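Local atomic coordinates of putative methyltransferase from antibiotic biosynthesis pathway (Anabaena variabilis ATCC 29413, PDB entry 3EGE), a protein that probably acts as an S-adenosylmethionine-dependent methyltransferase, and is thought to belong to an antibiotic biosynthesis pathway. Residues Q14-I22 / F178-F188. Numbering follows the deposited sequence.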
ATOM      1  N   GLN A  14       9.065   2.322  11.036  1.00 97.24           N
ATOM      2  CA  GLN A  14       9.808   1.590  12.090  1.00 94.54           C
ATOM      3  C   GLN A  14       9.397   0.117  11.932  1.00 91.77           C
ATOM      4  O   GLN A  14      10.254  -0.773  11.975  1.00 92.12           O
ATOM      5  CB  GLN A  14       9.434   2.106  13.482  1.00 95.00           C
ATOM      6  CG  GLN A  14      10.132   1.399  14.646  1.00 97.51           C
ATOM      7  CD  GLN A  14       9.429   1.648  15.976  1.00 98.21           C
ATOM      8  OE1 GLN A  14       9.615   2.695  16.609  1.00105.61           O
ATOM      9  NE2 GLN A  14       8.637   0.662  16.421  1.00101.19           N
ATOM     10  N   THR A  15       8.079  -0.120  11.844  1.00 87.82           N
ATOM     11  CA  THR A  15       7.494  -1.423  11.512  1.00 84.85           C
ATOM     12  C   THR A  15       7.082  -1.497  10.015  1.00 82.47           C
ATOM     13  O   THR A  15       6.803  -2.581   9.522  1.00 82.12           O
ATOM     14  CB  THR A  15       6.289  -1.769  12.430  1.00 83.89           C
ATOM     15  OG1 THR A  15       5.235  -0.819  12.246  1.00 79.04           O
ATOM     16  CG2 THR A  15       6.708  -1.800  13.901  1.00 76.17           C
ATOM     17  N   ARG A  16       7.046  -0.357   9.308  1.00 80.93           N
ATOM     18  CA  ARG A  16       6.711  -0.276   7.865  1.00 79.78           C
ATOM     19  C   ARG A  16       7.995  -0.161   7.045  1.00 77.16           C
ATOM     20  O   ARG A  16       8.201   0.770   6.267  1.00 77.96           O
ATOM     21  CB  ARG A  16       5.781   0.915   7.609  1.00 78.91           C
ATOM     22  CG  ARG A  16       4.492   0.908   8.421  1.00 78.86           C
ATOM     23  CD  ARG A  16       3.599  -0.252   8.050  1.00 80.88           C
ATOM     24  NE  ARG A  16       3.123  -0.166   6.672  1.00 79.14           N
ATOM     25  CZ  ARG A  16       2.138   0.630   6.248  1.00 79.91           C
ATOM     26  NH1 ARG A  16       1.465   1.409   7.071  1.00 77.06           N
ATOM     27  NH2 ARG A  16       1.793   0.620   4.969  1.00 80.49           N
ATOM     28  N   VAL A  17       8.849  -1.157   7.221  1.00 74.66           N
ATOM     29  CA  VAL A  17      10.161  -1.213   6.578  1.00 72.10           C
ATOM     30  C   VAL A  17       9.878  -1.772   5.168  1.00 70.75           C
ATOM     31  O   VAL A  17       9.323  -2.875   5.055  1.00 70.89           O
ATOM     32  CB  VAL A  17      11.103  -2.137   7.405  1.00 73.24           C
ATOM     33  CG1 VAL A  17      12.491  -2.223   6.766  1.00 69.84           C
ATOM     34  CG2 VAL A  17      11.149  -1.669   8.926  1.00 70.56           C
ATOM     35  N   PRO A  18      10.198  -1.010   4.093  1.00 69.22           N
ATOM     36  CA  PRO A  18       9.847  -1.495   2.734  1.00 68.88           C
ATOM     37  C   PRO A  18      10.430  -2.875   2.440  1.00 67.65           C
ATOM     38  O   PRO A  18      11.579  -3.135   2.779  1.00 68.06           O
ATOM     39  CB  PRO A  18      10.423  -0.413   1.794  1.00 69.62           C
ATOM     40  CG  PRO A  18      10.575   0.797   2.628  1.00 66.80           C
ATOM     41  CD  PRO A  18      10.880   0.301   4.033  1.00 69.00           C
ATOM     42  N   ASP A  19       9.610  -3.756   1.873  1.00 67.17           N
ATOM     43  CA  ASP A  19      10.005  -5.129   1.601  1.00 66.66           C
ATOM     44  C   ASP A  19      10.519  -5.218   0.180  1.00 66.17           C
ATOM     45  O   ASP A  19       9.875  -4.692  -0.735  1.00 65.76           O
ATOM     46  CB  ASP A  19       8.829  -6.069   1.833  1.00 67.30           C
ATOM     47  CG  ASP A  19       9.259  -7.512   1.876  1.00 69.01           C
ATOM     48  OD1 ASP A  19       9.527  -8.079   0.802  1.00 67.39           O
ATOM     49  OD2 ASP A  19       9.326  -8.056   2.998  1.00 70.04           O
ATOM     50  N   ILE A  20      11.660  -5.905   0.010  1.00 66.13           N
ATOM     51  CA  ILE A  20      12.360  -6.027  -1.284  1.00 66.41           C
ATOM     52  C   ILE A  20      11.523  -6.724  -2.373  1.00 66.40           C
ATOM     53  O   ILE A  20      11.734  -6.486  -3.563  1.00 66.67           O
ATOM     54  CB  ILE A  20      13.748  -6.738  -1.129  1.00 66.07           C
ATOM     55  CG1 ILE A  20      14.672  -6.430  -2.332  1.00 70.08           C
ATOM     56  CG2 ILE A  20      13.584  -8.259  -0.888  1.00 61.63           C
ATOM     57  CD1 ILE A  20      16.085  -7.128  -2.259  1.00 69.04           C
ATOM     58  N   ARG A  21      10.598  -7.591  -1.962  1.00 66.59           N
ATOM     59  CA  ARG A  21       9.688  -8.268  -2.900  1.00 66.83           C
ATOM     60  C   ARG A  21       8.660  -7.317  -3.490  1.00 66.34           C
ATOM     61  O   ARG A  21       8.296  -7.448  -4.659  1.00 65.75           O
ATOM     62  CB  ARG A  21       9.034  -9.470  -2.243  1.00 66.89           C
ATOM     63  CG  ARG A  21      10.044 -10.560  -2.022  1.00 65.39           C
ATOM     64  CD  ARG A  21       9.585 -11.562  -1.058  1.00 61.78           C
ATOM     65  NE  ARG A  21       9.446 -11.014   0.297  1.00 62.75           N
ATOM     66  CZ  ARG A  21       9.194 -11.752   1.374  1.00 60.13           C
ATOM     67  NH1 ARG A  21       9.145 -13.077   1.295  1.00 65.45           N
ATOM     68  NH2 ARG A  21       9.060 -11.170   2.551  1.00 59.37           N
ATOM     69  N   ILE A  22       8.209  -6.357  -2.682  1.00 67.14           N
ATOM     70  CA  ILE A  22       7.315  -5.314  -3.167  1.00 67.20           C
ATOM     71  C   ILE A  22       8.116  -4.392  -4.115  1.00 67.28           C
ATOM     72  O   ILE A  22       7.644  -4.105  -5.216  1.00 67.84           O
ATOM     73  CB  ILE A  22       6.636  -4.549  -2.029  1.00 67.39           C
ATOM     74  CG1 ILE A  22       5.772  -5.526  -1.207  1.00 68.77           C
ATOM     75  CG2 ILE A  22       5.776  -3.419  -2.603  1.00 65.56           C
ATOM     76  CD1 ILE A  22       4.989  -4.890  -0.077  1.00 67.51           C
ATOM     77  N   PHE A 178      -1.011  -9.490  -5.797  1.00 69.19           N
ATOM     78  CA  PHE A 178       0.220  -9.550  -5.028  1.00 68.80           C
ATOM     79  C   PHE A 178      -0.195 -10.391  -3.803  1.00 68.05           C
ATOM     80  O   PHE A 178      -0.834  -9.881  -2.857  1.00 68.92           O
ATOM     81  CB  PHE A 178       0.799  -8.191  -4.629  1.00 68.19           C
ATOM     82  CG  PHE A 178       1.987  -8.322  -3.709  1.00 69.42           C
ATOM     83  CD1 PHE A 178       3.210  -8.796  -4.203  1.00 68.01           C
ATOM     84  CD2 PHE A 178       1.868  -8.044  -2.334  1.00 67.16           C
ATOM     85  CE1 PHE A 178       4.328  -8.970  -3.349  1.00 68.03           C
ATOM     86  CE2 PHE A 178       2.977  -8.216  -1.463  1.00 68.34           C
ATOM     87  CZ  PHE A 178       4.204  -8.695  -1.970  1.00 69.89           C
ATOM     88  N   LEU A 179       0.143 -11.676  -3.851  1.00 68.08           N
ATOM     89  CA  LEU A 179      -0.117 -12.612  -2.745  1.00 68.63           C
ATOM     90  C   LEU A 179       0.911 -12.236  -1.696  1.00 68.88           C
ATOM     91  O   LEU A 179       2.064 -11.942  -2.038  1.00 70.06           O
ATOM     92  CB  LEU A 179       0.058 -14.066  -3.186  1.00 68.27           C
ATOM     93  CG  LEU A 179      -0.825 -14.511  -4.373  1.00 70.17           C
ATOM     94  CD1 LEU A 179      -0.468 -15.932  -4.868  1.00 63.38           C
ATOM     95  CD2 LEU A 179      -2.297 -14.400  -4.018  1.00 66.45           C
ATOM     96  N   LEU A 180       0.491 -12.203  -0.440  1.00 68.62           N
ATOM     97  CA  LEU A 180       1.369 -11.783   0.648  1.00 67.89           C
ATOM     98  C   LEU A 180       2.229 -12.928   1.186  1.00 67.00           C
ATOM     99  O   LEU A 180       1.671 -13.938   1.621  1.00 66.99           O
ATOM    100  CB  LEU A 180       0.557 -11.227   1.813  1.00 67.46           C
ATOM    101  CG  LEU A 180      -0.359 -10.019   1.594  1.00 71.91           C
ATOM    102  CD1 LEU A 180      -0.951  -9.587   2.982  1.00 67.85           C
ATOM    103  CD2 LEU A 180       0.366  -8.871   0.895  1.00 62.97           C
ATOM    104  N   PRO A 181       3.579 -12.784   1.165  1.00 66.20           N
ATOM    105  CA  PRO A 181       4.410 -13.786   1.848  1.00 65.57           C
ATOM    106  C   PRO A 181       4.158 -13.729   3.351  1.00 65.36           C
ATOM    107  O   PRO A 181       3.641 -12.741   3.849  1.00 65.48           O
ATOM    108  CB  PRO A 181       5.839 -13.344   1.548  1.00 66.41           C
ATOM    109  CG  PRO A 181       5.735 -12.332   0.427  1.00 66.52           C
ATOM    110  CD  PRO A 181       4.394 -11.748   0.496  1.00 65.61           C
ATOM    111  N   HIS A 182       4.525 -14.786   4.058  1.00 65.51           N
ATOM    112  CA  HIS A 182       4.320 -14.861   5.505  1.00 64.95           C
ATOM    113  C   HIS A 182       5.301 -14.018   6.322  1.00 64.96           C
ATOM    114  O   HIS A 182       5.017 -13.763   7.483  1.00 65.05           O
ATOM    115  CB  HIS A 182       4.406 -16.314   5.982  1.00 65.46           C
ATOM    116  CG  HIS A 182       5.795 -16.880   5.945  1.00 68.58           C
ATOM    117  ND1 HIS A 182       6.616 -16.900   7.053  1.00 67.41           N
ATOM    118  CD2 HIS A 182       6.520 -17.395   4.926  1.00 65.04           C
ATOM    119  CE1 HIS A 182       7.778 -17.429   6.720  1.00 65.54           C
ATOM    120  NE2 HIS A 182       7.749 -17.729   5.433  1.00 64.13           N
ATOM    121  N   ASP A 183       6.423 -13.580   5.719  1.00 65.91           N
ATOM    122  CA  ASP A 183       7.510 -12.849   6.412  1.00 65.56           C
ATOM    123  C   ASP A 183       7.819 -11.448   5.860  1.00 67.03           C
ATOM    124  O   ASP A 183       8.986 -11.020   5.817  1.00 66.51           O
ATOM    125  CB  ASP A 183       8.774 -13.732   6.491  1.00 64.67           C
ATOM    126  CG  ASP A 183       9.232 -14.250   5.141  1.00 67.36           C
ATOM    127  OD1 ASP A 183       8.536 -13.970   4.146  1.00 63.55           O
ATOM    128  OD2 ASP A 183      10.266 -14.971   5.077  1.00 66.92           O
ATOM    129  N   LEU A 184       6.767 -10.718   5.474  1.00 68.45           N
ATOM    130  CA  LEU A 184       6.917  -9.331   4.999  1.00 69.06           C
ATOM    131  C   LEU A 184       7.468  -8.416   6.106  1.00 68.05           C
ATOM    132  O   LEU A 184       7.023  -8.471   7.258  1.00 67.61           O
ATOM    133  CB  LEU A 184       5.593  -8.727   4.506  1.00 69.49           C
ATOM    134  CG  LEU A 184       5.026  -9.147   3.165  1.00 73.51           C
ATOM    135  CD1 LEU A 184       3.592  -8.637   3.040  1.00 76.13           C
ATOM    136  CD2 LEU A 184       5.899  -8.621   2.003  1.00 71.03           C
ATOM    137  N   SER A 185       8.444  -7.596   5.728  1.00 67.56           N
ATOM    138  CA  SER A 185       9.060  -6.603   6.621  1.00 67.34           C
ATOM    139  C   SER A 185       8.132  -5.392   6.838  1.00 67.13           C
ATOM    140  O   SER A 185       8.212  -4.712   7.852  1.00 66.24           O
ATOM    141  CB  SER A 185      10.398  -6.131   6.029  1.00 65.69           C
ATOM    142  OG  SER A 185      10.199  -5.478   4.786  1.00 64.93           O
ATOM    143  N   ASP A 186       7.269  -5.149   5.856  1.00 68.60           N
ATOM    144  CA  ASP A 186       6.350  -4.025   5.815  1.00 69.96           C
ATOM    145  C   ASP A 186       5.059  -4.455   6.510  1.00 69.99           C
ATOM    146  O   ASP A 186       4.215  -5.142   5.919  1.00 69.77           O
ATOM    147  CB  ASP A 186       6.134  -3.646   4.337  1.00 70.93           C
ATOM    148  CG  ASP A 186       5.460  -2.303   4.145  1.00 70.52           C
ATOM    149  OD1 ASP A 186       5.083  -1.606   5.099  1.00 70.29           O
ATOM    150  OD2 ASP A 186       5.307  -1.948   2.973  1.00 69.22           O
ATOM    151  N   LEU A 187       4.898  -4.019   7.763  1.00 69.37           N
ATOM    152  CA  LEU A 187       3.785  -4.439   8.600  1.00 67.98           C
ATOM    153  C   LEU A 187       2.562  -3.564   8.444  1.00 68.53           C
ATOM    154  O   LEU A 187       2.132  -2.886   9.375  1.00 68.28           O
ATOM    155  CB  LEU A 187       4.215  -4.584  10.078  1.00 68.26           C
ATOM    156  CG  LEU A 187       5.389  -5.553  10.372  1.00 68.30           C
ATOM    157  CD1 LEU A 187       5.660  -5.657  11.913  1.00 65.00           C
ATOM    158  CD2 LEU A 187       5.156  -6.940   9.754  1.00 65.14           C
ATOM    159  N   PHE A 188       2.011  -3.604   7.229  1.00 68.92           N
ATOM    160  CA  PHE A 188       0.715  -3.015   6.942  1.00 69.49           C
ATOM    161  C   PHE A 188      -0.375  -3.978   7.498  1.00 69.97           C
ATOM    162  O   PHE A 188      -0.078  -5.098   7.937  1.00 69.71           O
ATOM    163  CB  PHE A 188       0.516  -2.625   5.471  1.00 70.16           C
ATOM    164  CG  PHE A 188       0.835  -3.687   4.479  1.00 70.40           C
ATOM    165  CD1 PHE A 188      -0.100  -4.664   4.158  1.00 71.09           C
ATOM    166  CD2 PHE A 188       2.066  -3.677   3.804  1.00 72.22           C
ATOM    167  CE1 PHE A 188       0.195  -5.664   3.180  1.00 70.50           C
ATOM    168  CE2 PHE A 188       2.373  -4.656   2.829  1.00 72.43           C
ATOM    169  CZ  PHE A 188       1.432  -5.647   2.521  1.00 70.92           C
TER
HETATM  170  O   HOH W   1       3.081  -1.783  11.510  1.00 61.12           O
HETATM  171  O   HOH W   2       3.800   0.133   2.835  1.00 66.85           O
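Thr15 O accepts the backbone N-H of Leu187, itself the centre of an inverse gamma turn, at 3.0 Å, while a water bridges Thr15 OG1 to Leu187 O. Arg16, in a single beta bridge with Asp186, folds its side chain back with bends at chi2 and chi3 (both -65°). That brings NE to Asp186 OD1 at 2.9 Å, a salt bridge nearly along the C-O axis and close to the guanidinium plane; Phe188 CB covers one face. A second water joins Arg16 NH2 to Asp186 OD2, which is also hydrogen-bonded to Tyr48 OH. Val17 O accepts from Ser185 OG (2.8 Å), the hydroxyl lying above the carbonyl plane.

Asp19, the N-cap of helix 20-30, opens a salt-bridge network with Arg21 and Asp183. With CG anti to the backbone N (chi1 -167°), its carboxylate lies between Arg21 and the Ser185 backbone. OD1 receives Arg21 N and NE; OD2 receives Arg21 NH2 and, through its anti lone pair, Ser185 N at 2.9 Å. Four N-H groups thus fix this buried carboxylate. Arg21 also turns NH1 and NH2 end-on to Asp183 OD1, with NH1 at 3.0 Å, and Pro181 CG sits over the centre of its guanidinium.

Ile22 CG1 packs on Phe178 CZ at 3.6 Å, and its CD1 meets the Phe188 ring edge. This ties helix 20-30 to the end of strand 172-181, with helix 202-206 against Leu187 and helix 47-53 of the Rossmann-like methyltransferase domain against Pro18 and Ile22.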